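Side-chain contacts in choline/ethanolamine kinase family protein (Mesorhizobium loti, PDB 3DXQ), which probably phosphorylates ethanolamine, choline or a related small alcohol, being a bacterial kinase of the choline/ethanolamine kinase family: residues T94-P97 and E98-K101; L186-G189 and E190-W193; V195-E198 and Y199-M202; K217-A220 and N221-E224; L252-T255 and L256-L259. One frame throughout, in Å; residues are numbered along the deposited sequence.

Interaction 1: T94-P97 and E98-K101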
loop_
_atom_site.group_PDB
_atom_site.type_symbol
_atom_site.label_atom_id
_atom_site.label_comp_id
_atom_site.label_asym_id
_atom_site.label_seq_id
_atom_site.Cartn_x
_atom_site.Cartn_y
_atom_site.Cartn_z
ATOM N N THR A 94 4.261 -4.629 -14.260
ATOM C CA THR A 94 4.420 -4.170 -12.881
ATOM C C THR A 94 4.624 -2.683 -12.935
ATOM O O THR A 94 5.430 -2.217 -13.717
ATOM C CB THR A 94 5.628 -4.792 -12.190
ATOM O OG1 THR A 94 5.315 -6.147 -11.917
ATOM C CG2 THR A 94 5.912 -4.099 -10.879
HETATM N N MSE A 95 3.910 -1.955 -12.097
HETATM C CA MSE A 95 3.943 -0.509 -12.140
HETATM C C MSE A 95 5.058 0.136 -11.287
HETATM O O MSE A 95 5.790 -0.529 -10.539
HETATM C CB MSE A 95 2.555 0.048 -11.789
HETATM C CG MSE A 95 1.437 -0.395 -12.753
HETATM SE SE MSE A 95 1.552 0.336 -14.564
HETATM C CE MSE A 95 1.614 2.199 -14.049
ATOM N N SER A 96 5.182 1.452 -11.457
ATOM C CA SER A 96 6.163 2.279 -10.752
ATOM C C SER A 96 5.775 3.739 -10.947
ATOM O O SER A 96 4.978 4.054 -11.831
ATOM C CB SER A 96 7.547 2.053 -11.342
ATOM O OG SER A 96 7.658 2.633 -12.648
ATOM N N PRO A 97 6.343 4.648 -10.145
ATOM C CA PRO A 97 6.044 6.051 -10.399
ATOM C C PRO A 97 6.198 6.423 -11.868
ATOM O O PRO A 97 5.285 7.025 -12.454
ATOM C CB PRO A 97 7.079 6.792 -9.545
ATOM C CG PRO A 97 7.401 5.854 -8.441
ATOM C CD PRO A 97 7.236 4.472 -8.986
ATOM N N GLU A 98 7.339 6.066 -12.447
ATOM C CA GLU A 98 7.641 6.403 -13.835
ATOM C C GLU A 98 6.568 5.877 -14.787
ATOM O O GLU A 98 6.066 6.618 -15.622
ATOM C CB GLU A 98 9.032 5.884 -14.234
ATOM C CG GLU A 98 9.508 6.369 -15.598
ATOM C CD GLU A 98 10.857 5.769 -16.044
ATOM O OE1 GLU A 98 11.632 5.267 -15.188
ATOM O OE2 GLU A 98 11.146 5.819 -17.268
ATOM N N LYS A 99 6.194 4.614 -14.651
ATOM C CA LYS A 99 5.173 4.056 -15.538
ATOM C C LYS A 99 3.794 4.692 -15.353
ATOM O O LYS A 99 2.974 4.657 -16.282
ATOM C CB LYS A 99 5.077 2.540 -15.388
ATOM C CG LYS A 99 6.320 1.780 -15.862
ATOM C CD LYS A 99 6.382 0.409 -15.157
ATOM C CE LYS A 99 7.562 -0.438 -15.587
ATOM N NZ LYS A 99 7.279 -1.047 -16.898
ATOM N N PHE A 100 3.536 5.265 -14.173
ATOM C CA PHE A 100 2.259 5.948 -13.914
ATOM C C PHE A 100 2.136 7.276 -14.652
ATOM O O PHE A 100 1.043 7.753 -14.875
ATOM C CB PHE A 100 1.982 6.124 -12.409
ATOM C CG PHE A 100 1.151 4.998 -11.809
ATOM C CD1 PHE A 100 -0.173 4.815 -12.193
ATOM C CD2 PHE A 100 1.682 4.143 -10.857
ATOM C CE1 PHE A 100 -0.940 3.783 -11.649
ATOM C CE2 PHE A 100 0.931 3.140 -10.306
ATOM C CZ PHE A 100 -0.395 2.954 -10.707
ATOM N N LYS A 101 3.265 7.872 -15.011
ATOM C CA LYS A 101 3.297 9.060 -15.881
ATOM C C LYS A 101 3.324 8.574 -17.350
ATOM O O LYS A 101 2.699 9.154 -18.223
ATOM C CB LYS A 101 4.565 9.906 -15.638
ATOM C CG LYS A 101 4.899 10.292 -14.198
ATOM C CD LYS A 101 4.335 11.649 -13.766
ATOM C CE LYS A 101 5.128 12.259 -12.589
ATOM N NZ LYS A 101 5.346 11.333 -11.456
#
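The terminal methyl of M95, modelled as selenomethionine, sits over the ring of F100. M95 CE lies 3.5 Å from the F100 ring centroid and 8° off the normal, which puts this CH-pi contact over the middle of one face. Behind it, on nearly the same normal, M95 SE stands 5.1 Å from that centroid; the pair is a Met-aromatic contact in which the methyl leads and the selenium follows. Bends at chi2 and chi3 curl the M95 chain, and its root closes in as well, with M95 CB 3.8 Å from F100 CE2 at the rim. F218 adds an edge-to-face contact to the same phenylalanine.

Between these two side chains the backbone leaves strand 93-94 and winds into helix 97-102, with S96 as the N-cap. With chi1 at 71°, S96 OG is tucked between its own backbone N and carbonyl carbon, and from there it accepts a nearly straight bond (171°) from K99 N at 3.2 Å. The first helical turn closes with F100 N donating to S96 O at 3.0 Å, while F100 N and K101 N each make a weak bond to P97 O. K99 runs its aliphatic chain past S96 OG, the two coming within 3.6 Å at K99 CG, and continues beside T94 O until its NZ hydrogen-bonds Q93. The M95 side chain also packs on F185 and D187 of strand 185-187.

Interaction 2: L186-G189 and E190-W193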
loop_
_atom_site.group_PDB
_atom_site.type_symbol
_atom_site.label_atom_id
_atom_site.label_comp_id
_atom_site.label_asym_id
_atom_site.label_seq_id
_atom_site.Cartn_x
_atom_site.Cartn_y
_atom_site.Cartn_z
ATOM N N LEU A 186 -0.428 -4.537 -11.220
ATOM C CA LEU A 186 -0.094 -5.190 -12.467
ATOM C C LEU A 186 -1.052 -4.642 -13.498
ATOM O O LEU A 186 -2.267 -4.817 -13.380
ATOM C CB LEU A 186 -0.234 -6.705 -12.348
ATOM C CG LEU A 186 0.447 -7.316 -11.118
ATOM C CD1 LEU A 186 0.256 -8.827 -11.160
ATOM C CD2 LEU A 186 1.940 -6.916 -10.983
ATOM N N ASP A 187 -0.510 -3.996 -14.520
ATOM C CA ASP A 187 -1.327 -3.336 -15.514
ATOM C C ASP A 187 -1.390 -4.114 -16.811
ATOM O O ASP A 187 -0.362 -4.333 -17.443
ATOM C CB ASP A 187 -0.736 -1.955 -15.801
ATOM C CG ASP A 187 -1.594 -1.127 -16.742
ATOM O OD1 ASP A 187 -2.830 -1.345 -16.805
ATOM O OD2 ASP A 187 -1.033 -0.231 -17.409
ATOM N N THR A 188 -2.570 -4.545 -17.224
ATOM C CA THR A 188 -2.668 -5.098 -18.562
ATOM C C THR A 188 -2.793 -3.821 -19.352
ATOM O O THR A 188 -2.352 -2.767 -18.887
ATOM C CB THR A 188 -3.870 -6.039 -18.758
ATOM O OG1 THR A 188 -5.089 -5.291 -18.751
ATOM C CG2 THR A 188 -3.889 -7.081 -17.667
ATOM N N GLY A 189 -3.365 -3.860 -20.540
ATOM C CA GLY A 189 -3.592 -2.582 -21.207
ATOM C C GLY A 189 -4.772 -1.837 -20.590
ATOM O O GLY A 189 -4.757 -0.624 -20.462
ATOM N N GLU A 190 -5.771 -2.606 -20.170
ATOM C CA GLU A 190 -7.097 -2.099 -19.873
ATOM C C GLU A 190 -7.544 -2.171 -18.415
ATOM O O GLU A 190 -8.526 -1.536 -18.041
ATOM C CB GLU A 190 -8.077 -2.877 -20.751
ATOM C CG GLU A 190 -7.896 -2.570 -22.260
ATOM C CD GLU A 190 -8.318 -3.712 -23.193
ATOM O OE1 GLU A 190 -8.991 -4.666 -22.751
ATOM O OE2 GLU A 190 -7.954 -3.653 -24.383
ATOM N N ARG A 191 -6.822 -2.922 -17.589
ATOM C CA ARG A 191 -7.179 -3.061 -16.187
ATOM C C ARG A 191 -5.982 -3.382 -15.300
ATOM O O ARG A 191 -4.981 -3.991 -15.728
ATOM C CB ARG A 191 -8.263 -4.135 -15.999
ATOM C CG ARG A 191 -7.820 -5.573 -16.270
ATOM C CD ARG A 191 -8.749 -6.554 -15.565
ATOM N NE ARG A 191 -8.763 -6.293 -14.129
ATOM C CZ ARG A 191 -9.584 -6.877 -13.256
ATOM N NH1 ARG A 191 -10.488 -7.776 -13.652
ATOM N NH2 ARG A 191 -9.488 -6.549 -11.973
HETATM N N MSE A 192 -6.119 -2.978 -14.050
HETATM C CA MSE A 192 -5.093 -3.174 -13.063
HETATM C C MSE A 192 -5.571 -4.270 -12.179
HETATM O O MSE A 192 -6.760 -4.326 -11.891
HETATM C CB MSE A 192 -4.967 -1.943 -12.191
HETATM C CG MSE A 192 -4.570 -0.733 -12.933
HETATM SE SE MSE A 192 -2.739 -0.493 -12.733
HETATM C CE MSE A 192 -2.407 0.931 -14.134
ATOM N N TRP A 193 -4.644 -5.146 -11.791
ATOM C CA TRP A 193 -4.857 -6.070 -10.709
ATOM C C TRP A 193 -3.976 -5.561 -9.571
ATOM O O TRP A 193 -3.054 -4.772 -9.782
ATOM C CB TRP A 193 -4.418 -7.452 -11.090
ATOM C CG TRP A 193 -5.101 -8.046 -12.299
ATOM C CD1 TRP A 193 -4.755 -7.872 -13.604
ATOM C CD2 TRP A 193 -6.191 -8.956 -12.291
ATOM N NE1 TRP A 193 -5.580 -8.602 -14.417
ATOM C CE2 TRP A 193 -6.471 -9.284 -13.641
ATOM C CE3 TRP A 193 -6.972 -9.516 -11.281
ATOM C CZ2 TRP A 193 -7.498 -10.161 -14.008
ATOM C CZ3 TRP A 193 -8.001 -10.397 -11.640
ATOM C CH2 TRP A 193 -8.252 -10.708 -12.999
#
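L186 and W193 face each other as a hydrogen-bonded antiparallel pair, and D187 and M192 follow as a non-hydrogen-bonded pair, in the beta hairpin of strands 185-187 and 192-194. Protein-kinase-like folds have such a hairpin between the catalytic loop and the metal-binding segment, and this one probably corresponds to it. Backbone bonds run both ways between L186 and W193, W193 N to L186 O being 2.9 Å, and T188 N donates to R191 O nearest the turn.

One side chain braces the turn itself. T188 OG1 accepts from both E190 N (3.1 Å) and R191 N (3.2 Å), an ST turn that ties the chain reversal back to its first residue; chi1 of 71° places the hydroxyl over the turn and leaves CG2 for the neighbouring indole.

Charge comes in on the D187 side. Its carboxylate is held by two salt bridges, OD2 with R103 and OD1 with R109, and the CE methyl of selenomethionine M192 reaches across to it, 3.4 Å from D187 CG.

Flat groups occupy the other face of the hairpin. The R191 guanidinium lies over the W193 ring, with CZ above its centre, and R191 NH2 goes on to bond G69 O. At the rim of that indole, in its plane, T188 CG2 comes within 4.0 Å of W193 NE1.

Interaction 3: V195-E198 and Y199-M202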
loop_
_atom_site.group_PDB
_atom_site.type_symbol
_atom_site.label_atom_id
_atom_site.label_comp_id
_atom_site.label_asym_id
_atom_site.label_seq_id
_atom_site.Cartn_x
_atom_site.Cartn_y
_atom_site.Cartn_z
ATOM N N VAL A 195 -1.823 -6.892 -5.944
ATOM C CA VAL A 195 -1.261 -8.004 -5.177
ATOM C C VAL A 195 -0.709 -7.501 -3.846
ATOM O O VAL A 195 -0.634 -6.300 -3.641
ATOM C CB VAL A 195 -0.117 -8.692 -5.972
ATOM C CG1 VAL A 195 -0.596 -9.034 -7.358
ATOM C CG2 VAL A 195 1.140 -7.788 -6.039
ATOM N N ASP A 196 -0.281 -8.426 -2.989
ATOM C CA ASP A 196 0.343 -8.140 -1.678
ATOM C C ASP A 196 -0.627 -7.573 -0.672
ATOM O O ASP A 196 -0.630 -6.380 -0.385
ATOM C CB ASP A 196 1.568 -7.230 -1.804
ATOM C CG ASP A 196 2.874 -7.936 -1.451
ATOM O OD1 ASP A 196 3.186 -8.990 -2.059
ATOM O OD2 ASP A 196 3.604 -7.411 -0.577
ATOM N N TRP A 197 -1.439 -8.452 -0.110
ATOM C CA TRP A 197 -2.521 -8.042 0.772
ATOM C C TRP A 197 -2.191 -8.190 2.225
ATOM O O TRP A 197 -3.079 -8.234 3.060
ATOM C CB TRP A 197 -3.779 -8.850 0.419
ATOM C CG TRP A 197 -4.169 -8.606 -0.991
ATOM C CD1 TRP A 197 -3.695 -9.251 -2.085
ATOM C CD2 TRP A 197 -5.070 -7.601 -1.475
ATOM N NE1 TRP A 197 -4.260 -8.737 -3.223
ATOM C CE2 TRP A 197 -5.105 -7.715 -2.877
ATOM C CE3 TRP A 197 -5.859 -6.626 -0.860
ATOM C CZ2 TRP A 197 -5.899 -6.898 -3.670
ATOM C CZ3 TRP A 197 -6.643 -5.809 -1.651
ATOM C CH2 TRP A 197 -6.659 -5.950 -3.039
ATOM N N GLU A 198 -0.913 -8.214 2.549
ATOM C CA GLU A 198 -0.511 -8.443 3.941
ATOM C C GLU A 198 -0.930 -7.342 4.931
ATOM O O GLU A 198 -1.119 -7.630 6.120
ATOM C CB GLU A 198 0.996 -8.707 4.029
ATOM C CG GLU A 198 1.858 -7.527 3.631
ATOM C CD GLU A 198 3.292 -7.921 3.365
ATOM O OE1 GLU A 198 3.900 -8.600 4.236
ATOM O OE2 GLU A 198 3.806 -7.548 2.289
ATOM N N TYR A 199 -1.091 -6.106 4.458
ATOM C CA TYR A 199 -1.498 -5.002 5.341
ATOM C C TYR A 199 -2.992 -4.651 5.228
ATOM O O TYR A 199 -3.443 -3.650 5.786
ATOM C CB TYR A 199 -0.666 -3.753 5.056
ATOM C CG TYR A 199 0.816 -3.872 5.318
ATOM C CD1 TYR A 199 1.362 -3.539 6.565
ATOM C CD2 TYR A 199 1.678 -4.257 4.308
ATOM C CE1 TYR A 199 2.741 -3.616 6.792
ATOM C CE2 TYR A 199 3.040 -4.354 4.522
ATOM C CZ TYR A 199 3.571 -4.031 5.758
ATOM O OH TYR A 199 4.932 -4.130 5.926
ATOM N N SER A 200 -3.754 -5.477 4.517
ATOM C CA SER A 200 -5.171 -5.224 4.277
ATOM C C SER A 200 -5.933 -5.077 5.553
ATOM O O SER A 200 -5.535 -5.628 6.571
ATOM C CB SER A 200 -5.806 -6.375 3.496
ATOM O OG SER A 200 -5.180 -6.557 2.249
ATOM N N GLY A 201 -7.044 -4.348 5.470
ATOM C CA GLY A 201 -7.944 -4.117 6.600
ATOM C C GLY A 201 -9.131 -3.215 6.229
ATOM O O GLY A 201 -9.185 -2.643 5.132
HETATM N N MSE A 202 -10.102 -3.102 7.133
HETATM C CA MSE A 202 -11.207 -2.184 6.939
HETATM C C MSE A 202 -10.584 -0.822 7.235
HETATM O O MSE A 202 -9.797 -0.705 8.177
HETATM C CB MSE A 202 -12.352 -2.480 7.905
HETATM C CG MSE A 202 -12.922 -3.871 7.803
HETATM SE SE MSE A 202 -13.386 -4.321 5.942
HETATM C CE MSE A 202 -14.834 -2.961 5.684
#
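The indole of W197 meets S200 at its edge: S200 OG lies in the ring plane, 3.2 Å from W197 CE3. H177 packs against the same indole edge-to-face, and A61, A62 and A65 of helix 55-67 also touch it. The second flat group, the Y199 ring, is met obliquely by the aliphatic part of E198, whose CG is 3.3 Å from Y199 CD2. E198 and Y199 run side by side in the same direction, the carboxylate turned 45° from the ring, and E198 CD comes to 3.8 Å from Y199 CE2. The E198 chain starts between its backbone N and carbonyl carbon (chi1 65°) and then extends, a course that brings OE1 to its salt bridge with R55 of helix 55-67.

The type I beta turn W197 to S200 starts within the Asp-Trp-Glu sequence that begins at D196, at the place where protein kinases carry Asp-Phe-Gly; in relatives that aspartate is a metal ligand. D196 OD1 here hydrogen-bonds N32 of the small lobe.

The turn is closed at W197 O, which takes two donors from one residue. S200 N reaches it at 3.2 Å from well above the carbonyl plane, and S200 OG at 2.8 Å from the same face but tilted 33° from the plane. The hydroxyl of S200 is thereby fixed between the carbonyl and the indole rim, and beyond it G201 enters the two-stranded pairing with C176.

Interaction 4: K217-A220 and N221-E224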
loop_
_atom_site.group_PDB
_atom_site.type_symbol
_atom_site.label_atom_id
_atom_site.label_comp_id
_atom_site.label_asym_id
_atom_site.label_seq_id
_atom_site.Cartn_x
_atom_site.Cartn_y
_atom_site.Cartn_z
ATOM N N LYS A 217 4.305 9.375 -6.519
ATOM C CA LYS A 217 4.724 10.755 -6.770
ATOM C C LYS A 217 3.786 11.375 -7.795
ATOM O O LYS A 217 4.223 11.949 -8.786
ATOM C CB LYS A 217 6.172 10.820 -7.263
ATOM C CG LYS A 217 7.153 9.966 -6.468
ATOM C CD LYS A 217 8.607 10.375 -6.712
ATOM C CE LYS A 217 9.579 9.377 -6.074
ATOM N NZ LYS A 217 11.002 9.847 -6.071
ATOM N N PHE A 218 2.489 11.236 -7.546
ATOM C CA PHE A 218 1.467 11.717 -8.466
ATOM C C PHE A 218 1.394 13.208 -8.462
ATOM O O PHE A 218 1.419 13.819 -7.408
ATOM C CB PHE A 218 0.093 11.193 -8.061
ATOM C CG PHE A 218 -0.215 9.827 -8.566
ATOM C CD1 PHE A 218 0.792 8.903 -8.813
ATOM C CD2 PHE A 218 -1.542 9.432 -8.719
ATOM C CE1 PHE A 218 0.487 7.636 -9.276
ATOM C CE2 PHE A 218 -1.855 8.157 -9.173
ATOM C CZ PHE A 218 -0.848 7.258 -9.452
ATOM N N ASN A 219 1.292 13.805 -9.634
ATOM C CA ASN A 219 1.114 15.258 -9.693
ATOM C C ASN A 219 -0.391 15.529 -9.627
ATOM O O ASN A 219 -1.186 14.600 -9.637
ATOM C CB ASN A 219 1.773 15.874 -10.942
ATOM C CG ASN A 219 1.254 15.280 -12.225
ATOM O OD1 ASN A 219 0.105 14.819 -12.307
ATOM N ND2 ASN A 219 2.097 15.262 -13.229
ATOM N N ALA A 220 -0.756 16.809 -9.553
ATOM C CA ALA A 220 -2.154 17.232 -9.459
ATOM C C ALA A 220 -3.035 16.567 -10.503
ATOM O O ALA A 220 -4.148 16.143 -10.196
ATOM C CB ALA A 220 -2.253 18.730 -9.592
ATOM N N ASN A 221 -2.542 16.504 -11.733
ATOM C CA ASN A 221 -3.292 15.933 -12.848
ATOM C C ASN A 221 -3.616 14.459 -12.644
ATOM O O ASN A 221 -4.729 14.034 -12.877
ATOM C CB ASN A 221 -2.515 16.125 -14.154
ATOM C CG ASN A 221 -2.414 17.566 -14.537
ATOM O OD1 ASN A 221 -1.327 18.082 -14.832
ATOM N ND2 ASN A 221 -3.545 18.259 -14.487
ATOM N N GLN A 222 -2.624 13.699 -12.192
ATOM C CA GLN A 222 -2.789 12.286 -11.948
ATOM C C GLN A 222 -3.815 12.050 -10.846
ATOM O O GLN A 222 -4.665 11.135 -10.949
ATOM C CB GLN A 222 -1.444 11.658 -11.585
ATOM C CG GLN A 222 -0.483 11.553 -12.764
ATOM C CD GLN A 222 0.874 11.037 -12.366
ATOM O OE1 GLN A 222 1.652 11.733 -11.692
ATOM N NE2 GLN A 222 1.201 9.850 -12.833
ATOM N N ASP A 223 -3.744 12.881 -9.805
ATOM C CA ASP A 223 -4.715 12.820 -8.716
ATOM C C ASP A 223 -6.133 13.048 -9.214
ATOM O O ASP A 223 -7.041 12.334 -8.795
ATOM C CB ASP A 223 -4.380 13.827 -7.618
ATOM C CG ASP A 223 -3.225 13.382 -6.751
ATOM O OD1 ASP A 223 -2.735 12.245 -6.906
ATOM O OD2 ASP A 223 -2.815 14.175 -5.893
ATOM N N GLU A 224 -6.341 14.018 -10.102
ATOM C CA GLU A 224 -7.675 14.239 -10.659
ATOM C C GLU A 224 -8.109 13.019 -11.453
ATOM O O GLU A 224 -9.220 12.554 -11.336
ATOM C CB GLU A 224 -7.717 15.461 -11.584
ATOM C CG GLU A 224 -7.502 16.786 -10.875
ATOM C CD GLU A 224 -8.408 16.942 -9.649
ATOM O OE1 GLU A 224 -9.657 16.795 -9.793
ATOM O OE2 GLU A 224 -7.852 17.190 -8.546
#
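N219 and Q222 grip each other twice. N219 OD1 accepts from Q222 N at 3.0 Å, the donor coming in nearly head-on to the amide oxygen, and Q222 OE1 accepts from N219 N at 2.9 Å. This is a capping box, with N219 as N-cap of helix 220-231, and the two side-chain amides are turned 61° from each other. The N219 amide reaches its place because CG sits between its own backbone N and carbonyl carbon (chi1 57°). The turn beneath closes as D223 N donates to N219 O at 3.1 Å and E224 N to A220 O at 3.1 Å.

F218 packs against the Q222 end of the box. Its ring underlies the Q222 amide, with the planes 22° apart and NE2 4.1 Å above the F218 ring toward its rim; NE2 also makes a weak bond to F100 O. D223 OD1 stands at the edge of the F218 ring, 3.6 Å from CD2.

Outside partners fix these groups. D223 OD1 hydrogen-bonds S213 OG and D223 OD2 forms a salt bridge with K247; E224 forms one with R240. F218 packs on L212 of helix 206-215, F100 of helix 97-102 and P107 of helix 106-118, just where the chain turns into helix 220-231.

Interaction 5: L252-T255 and L256-L259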
loop_
_atom_site.group_PDB
_atom_site.type_symbol
_atom_site.label_atom_id
_atom_site.label_comp_id
_atom_site.label_asym_id
_atom_site.label_seq_id
_atom_site.Cartn_x
_atom_site.Cartn_y
_atom_site.Cartn_z
ATOM N N LEU A 252 3.943 10.293 7.216
ATOM C CA LEU A 252 4.287 10.368 8.635
ATOM C C LEU A 252 4.415 8.977 9.252
ATOM O O LEU A 252 5.360 8.710 9.998
ATOM C CB LEU A 252 3.229 11.163 9.408
ATOM C CG LEU A 252 3.520 11.351 10.898
ATOM C CD1 LEU A 252 4.785 12.131 11.103
ATOM C CD2 LEU A 252 2.371 12.044 11.557
ATOM N N LEU A 253 3.443 8.114 8.953
ATOM C CA LEU A 253 3.419 6.741 9.464
ATOM C C LEU A 253 4.732 6.041 9.174
ATOM O O LEU A 253 5.422 5.579 10.083
ATOM C CB LEU A 253 2.273 5.947 8.833
ATOM C CG LEU A 253 2.164 4.483 9.261
ATOM C CD1 LEU A 253 1.841 4.445 10.750
ATOM C CD2 LEU A 253 1.127 3.719 8.439
ATOM N N TRP A 254 5.073 5.996 7.893
ATOM C CA TRP A 254 6.288 5.354 7.440
ATOM C C TRP A 254 7.538 6.086 7.930
ATOM O O TRP A 254 8.527 5.449 8.282
ATOM C CB TRP A 254 6.269 5.217 5.925
ATOM C CG TRP A 254 5.268 4.199 5.488
ATOM C CD1 TRP A 254 4.094 4.418 4.831
ATOM C CD2 TRP A 254 5.358 2.789 5.689
ATOM N NE1 TRP A 254 3.446 3.230 4.607
ATOM C CE2 TRP A 254 4.204 2.212 5.123
ATOM C CE3 TRP A 254 6.314 1.955 6.294
ATOM C CZ2 TRP A 254 3.977 0.841 5.139
ATOM C CZ3 TRP A 254 6.086 0.594 6.314
ATOM C CH2 TRP A 254 4.925 0.049 5.737
ATOM N N THR A 255 7.510 7.413 7.967
ATOM C CA THR A 255 8.655 8.147 8.505
ATOM C C THR A 255 9.029 7.621 9.891
ATOM O O THR A 255 10.187 7.274 10.136
ATOM C CB THR A 255 8.365 9.637 8.619
ATOM O OG1 THR A 255 8.330 10.206 7.306
ATOM C CG2 THR A 255 9.440 10.341 9.446
ATOM N N LEU A 256 8.039 7.556 10.782
ATOM C CA LEU A 256 8.239 7.064 12.151
ATOM C C LEU A 256 8.720 5.616 12.188
ATOM O O LEU A 256 9.595 5.273 12.978
ATOM C CB LEU A 256 6.949 7.198 12.962
ATOM C CG LEU A 256 6.447 8.616 13.232
ATOM C CD1 LEU A 256 5.109 8.571 13.940
ATOM C CD2 LEU A 256 7.448 9.399 14.047
ATOM N N TRP A 257 8.137 4.780 11.334
ATOM C CA TRP A 257 8.571 3.384 11.181
ATOM C C TRP A 257 10.049 3.279 10.784
ATOM O O TRP A 257 10.794 2.443 11.318
ATOM C CB TRP A 257 7.728 2.703 10.111
ATOM C CG TRP A 257 8.157 1.326 9.781
ATOM C CD1 TRP A 257 7.764 0.182 10.399
ATOM C CD2 TRP A 257 9.034 0.932 8.717
ATOM N NE1 TRP A 257 8.344 -0.909 9.794
ATOM C CE2 TRP A 257 9.125 -0.477 8.754
ATOM C CE3 TRP A 257 9.743 1.631 7.730
ATOM C CZ2 TRP A 257 9.910 -1.210 7.840
ATOM C CZ3 TRP A 257 10.529 0.904 6.820
ATOM C CH2 TRP A 257 10.606 -0.503 6.886
ATOM N N GLY A 258 10.450 4.124 9.830
ATOM C CA GLY A 258 11.825 4.180 9.331
ATOM C C GLY A 258 12.824 4.618 10.390
ATOM O O GLY A 258 13.970 4.152 10.398
ATOM N N LEU A 259 12.404 5.521 11.276
ATOM C CA LEU A 259 13.243 5.919 12.415
ATOM C C LEU A 259 13.431 4.737 13.379
ATOM O O LEU A 259 14.523 4.548 13.934
ATOM C CB LEU A 259 12.669 7.140 13.138
ATOM C CG LEU A 259 13.071 8.509 12.560
ATOM C CD1 LEU A 259 12.780 8.594 11.089
ATOM C CD2 LEU A 259 12.391 9.669 13.280
#
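Four successive i to i+4 bonds hold this piece of helix 237-263: L256 N to L252 O (3.0 Å), W257 N to L253 O, G258 N to W254 O, and L259 N to T255 O.

On one flank the two tryptophans form a T-shaped pair. The edge of the W254 six-membered ring points at the face of W257, with planes 80° apart and 5.2 Å between the centroids of the W254 six-membered and W257 five-membered rings. W254 CZ3 is 3.8 Å above the W257 plane, over its centre, and CE3 of W254 comes 3.7 Å from CE3 of W257. Different first torsions bring the rings together across a spacing of three residues: W254 CG lies anti to its carbonyl carbon (chi1 -71°), whereas W257 CG lies anti to its backbone N (chi1 175°).

Aliphatic pairs at a spacing of four make up the rest. L252 CG meets L256 CD1 at 4.4 Å, and T255 runs alongside L259 with CG2 4.1 Å from L259 CD1. T255 OG1 hydrogen-bonds D251 O one turn back, which satisfies the hydroxyl while the methyl packs.

Around this, L252 and L256 face helix 152-167, L253 and W257 meet Y137 of helix 130-141, and T255 touches F279 of helix 271-287. Such a helical bundle is the large lobe of the choline-kinase-like fold; W254 touches D179, the aspartate of the family's His-x-Asp catalytic-loop sequence, and so probably borders the substrate pocket, which is rich in aromatic residues in choline kinases.

Overall arrangement
Interactions 3 and 5 are the buried contacts; 1, 2 and 4 are partly exposed. Interactions 1 and 4 are both N-terminal helix caps, serine in one and an asparagine capping box in the other, joined where F100 meets F218 and K101 NZ hydrogen-bonds K217 O. Interaction 2 backs onto interaction 1 through M95 SE and D187 CB, 3.5 Å apart, but relies on strand pairing and salt bridges. Interaction 3 continues the chain from that hairpin and replaces strand pairing with a turn. Interaction 5, largely aromatic and aliphatic, lies about 30 Å from interaction 2 between centres, yet its W254 touches Y199 of interaction 3.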